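Local coordinates for peptide amidase (Stenotrophomonas maltophilia, PDB 1M22), which probably hydrolyses amide bonds, as a member of the amidase signature family, at residues K203-L208 and G465-E470. Numbering follows the deposited sequence.
Sequences KPTVGL and GTAWSE
Two type II beta turns, T205-L208 and T466-S469, meet where T205 CA lies 5.7 Å from A467 CA. G207 and W468 hold the third positions, where phi is positive. Glycine suits the first because a CB would jam against the preceding carbonyl O and crowd the W468 ring; W468 has a less extreme positive phi (67°), and its ring reaches back to the other turn.

T205 is the hub. T205 OG1 accepts from W468 N at 2.8 Å, nearly straight at 160°, and donates to E470 OE2 at 2.6 Å, on the syn side but tilted out of the carboxylate plane. T205 N reaches the same oxygen, OE2 of E470, at 2.8 Å, so backbone and side chain of one residue grip one carboxylate oxygen. Such double donation would be expected to favour the charged form of this buried acid. E470 gets there by bending at chi2 (83°), while L208 CD2 packs against E470 CD at 3.8 Å.

Threonine also supplies a methyl. With CG2 anti to the backbone N, T205 CG2 sits over one face of the W468 six-membered ring, 3.5 Å from the centroid, a CH-pi contact almost on the ring normal. The backbone of G207 and L208 lines the ring's edge, and L208 CB lies 4.0 Å from W468 CZ3.

Beyond the pair, M254 and P255 touch the indole, and R257 binds the carbonyls of G207 and L208. Strands 200-203 and 457-464 flank strand 446-454 in the mixed central sheet; the contact ties the loop leaving the first to the one joining the second to helix 470-484, which E470 begins.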
loop_
_atom_site.group_PDB
_atom_site.type_symbol
_atom_site.label_atom_id
_atom_site.label_comp_id
_atom_site.label_asym_id
_atom_site.label_seq_id
_atom_site.Cartn_x
_atom_site.Cartn_y
_atom_site.Cartn_z
ATOM N N LYS A 203 -5.968 -1.319 -1.208
ATOM C CA LYS A 203 -5.856 -0.263 -2.217
ATOM C C LYS A 203 -7.290 0.160 -2.500
ATOM O O LYS A 203 -8.052 -0.571 -3.133
ATOM C CB LYS A 203 -5.245 -0.774 -3.523
ATOM C CG LYS A 203 -5.083 0.341 -4.557
ATOM C CD LYS A 203 -5.019 -0.176 -5.989
ATOM C CE LYS A 203 -6.393 -0.570 -6.521
ATOM N NZ LYS A 203 -7.283 0.614 -6.773
ATOM N N PRO A 204 -7.679 1.353 -2.051
ATOM C CA PRO A 204 -9.059 1.761 -2.307
ATOM C C PRO A 204 -9.373 2.220 -3.720
ATOM O O PRO A 204 -8.505 2.264 -4.598
ATOM C CB PRO A 204 -9.279 2.871 -1.281
ATOM C CG PRO A 204 -7.934 3.510 -1.192
ATOM C CD PRO A 204 -6.970 2.334 -1.208
ATOM N N THR A 205 -10.649 2.529 -3.926
ATOM C CA THR A 205 -11.134 3.056 -5.189
ATOM C C THR A 205 -10.407 4.384 -5.375
ATOM O O THR A 205 -10.210 5.127 -4.408
ATOM C CB THR A 205 -12.646 3.360 -5.107
ATOM O OG1 THR A 205 -13.360 2.165 -4.776
ATOM C CG2 THR A 205 -13.164 3.913 -6.427
ATOM N N VAL A 206 -9.997 4.682 -6.602
ATOM C CA VAL A 206 -9.326 5.949 -6.858
ATOM C C VAL A 206 -10.335 7.066 -6.607
ATOM O O VAL A 206 -11.387 7.127 -7.246
ATOM C CB VAL A 206 -8.804 6.019 -8.307
ATOM C CG1 VAL A 206 -8.314 7.429 -8.617
ATOM C CG2 VAL A 206 -7.669 5.019 -8.488
ATOM N N GLY A 207 -10.014 7.936 -5.658
ATOM C CA GLY A 207 -10.914 9.022 -5.323
ATOM C C GLY A 207 -11.400 8.959 -3.887
ATOM O O GLY A 207 -11.928 9.946 -3.376
ATOM N N LEU A 208 -11.237 7.814 -3.228
ATOM C CA LEU A 208 -11.674 7.697 -1.839
ATOM C C LEU A 208 -10.731 8.459 -0.916
ATOM O O LEU A 208 -11.168 9.098 0.039
ATOM C CB LEU A 208 -11.730 6.228 -1.400
ATOM C CG LEU A 208 -12.207 6.014 0.046
ATOM C CD1 LEU A 208 -13.656 6.469 0.187
ATOM C CD2 LEU A 208 -12.070 4.543 0.426
ATOM N N GLY A 465 -13.264 -5.811 -5.892
ATOM C CA GLY A 465 -14.668 -5.484 -6.071
ATOM C C GLY A 465 -14.834 -4.302 -7.003
ATOM O O GLY A 465 -13.850 -3.759 -7.507
ATOM N N THR A 466 -16.075 -3.891 -7.241
ATOM C CA THR A 466 -16.311 -2.756 -8.119
ATOM C C THR A 466 -16.078 -1.453 -7.350
ATOM O O THR A 466 -15.855 -1.461 -6.138
ATOM C CB THR A 466 -17.742 -2.787 -8.707
ATOM O OG1 THR A 466 -17.840 -1.823 -9.763
ATOM C CG2 THR A 466 -18.778 -2.471 -7.637
ATOM N N ALA A 467 -16.121 -0.330 -8.057
ATOM C CA ALA A 467 -15.899 0.962 -7.430
ATOM C C ALA A 467 -16.748 1.184 -6.182
ATOM O O ALA A 467 -17.937 0.857 -6.154
ATOM C CB ALA A 467 -16.161 2.080 -8.439
ATOM N N TRP A 468 -16.111 1.729 -5.148
ATOM C CA TRP A 468 -16.758 2.077 -3.885
ATOM C C TRP A 468 -17.273 0.914 -3.042
ATOM O O TRP A 468 -18.071 1.119 -2.126
ATOM C CB TRP A 468 -17.898 3.073 -4.158
ATOM C CG TRP A 468 -17.511 4.154 -5.139
ATOM C CD1 TRP A 468 -18.040 4.359 -6.385
ATOM C CD2 TRP A 468 -16.476 5.135 -4.978
ATOM N NE1 TRP A 468 -17.396 5.401 -7.008
ATOM C CE2 TRP A 468 -16.432 5.895 -6.169
ATOM C CE3 TRP A 468 -15.580 5.443 -3.944
ATOM C CZ2 TRP A 468 -15.527 6.948 -6.354
ATOM C CZ3 TRP A 468 -14.679 6.491 -4.130
ATOM C CH2 TRP A 468 -14.662 7.229 -5.327
ATOM N N SER A 469 -16.800 -0.298 -3.321
ATOM C CA SER A 469 -17.247 -1.469 -2.568
ATOM C C SER A 469 -16.393 -1.799 -1.340
ATOM O O SER A 469 -16.462 -2.916 -0.824
ATOM C CB SER A 469 -17.311 -2.697 -3.490
ATOM O OG SER A 469 -16.030 -3.064 -3.967
ATOM N N GLU A 470 -15.607 -0.837 -0.860
ATOM C CA GLU A 470 -14.767 -1.077 0.315
ATOM C C GLU A 470 -15.527 -1.638 1.516
ATOM O O GLU A 470 -15.040 -2.545 2.183
ATOM C CB GLU A 470 -14.039 0.199 0.750
ATOM C CG GLU A 470 -12.965 0.688 -0.210
ATOM C CD GLU A 470 -13.520 1.515 -1.348
ATOM O OE1 GLU A 470 -14.735 1.824 -1.352
ATOM O OE2 GLU A 470 -12.728 1.869 -2.235
#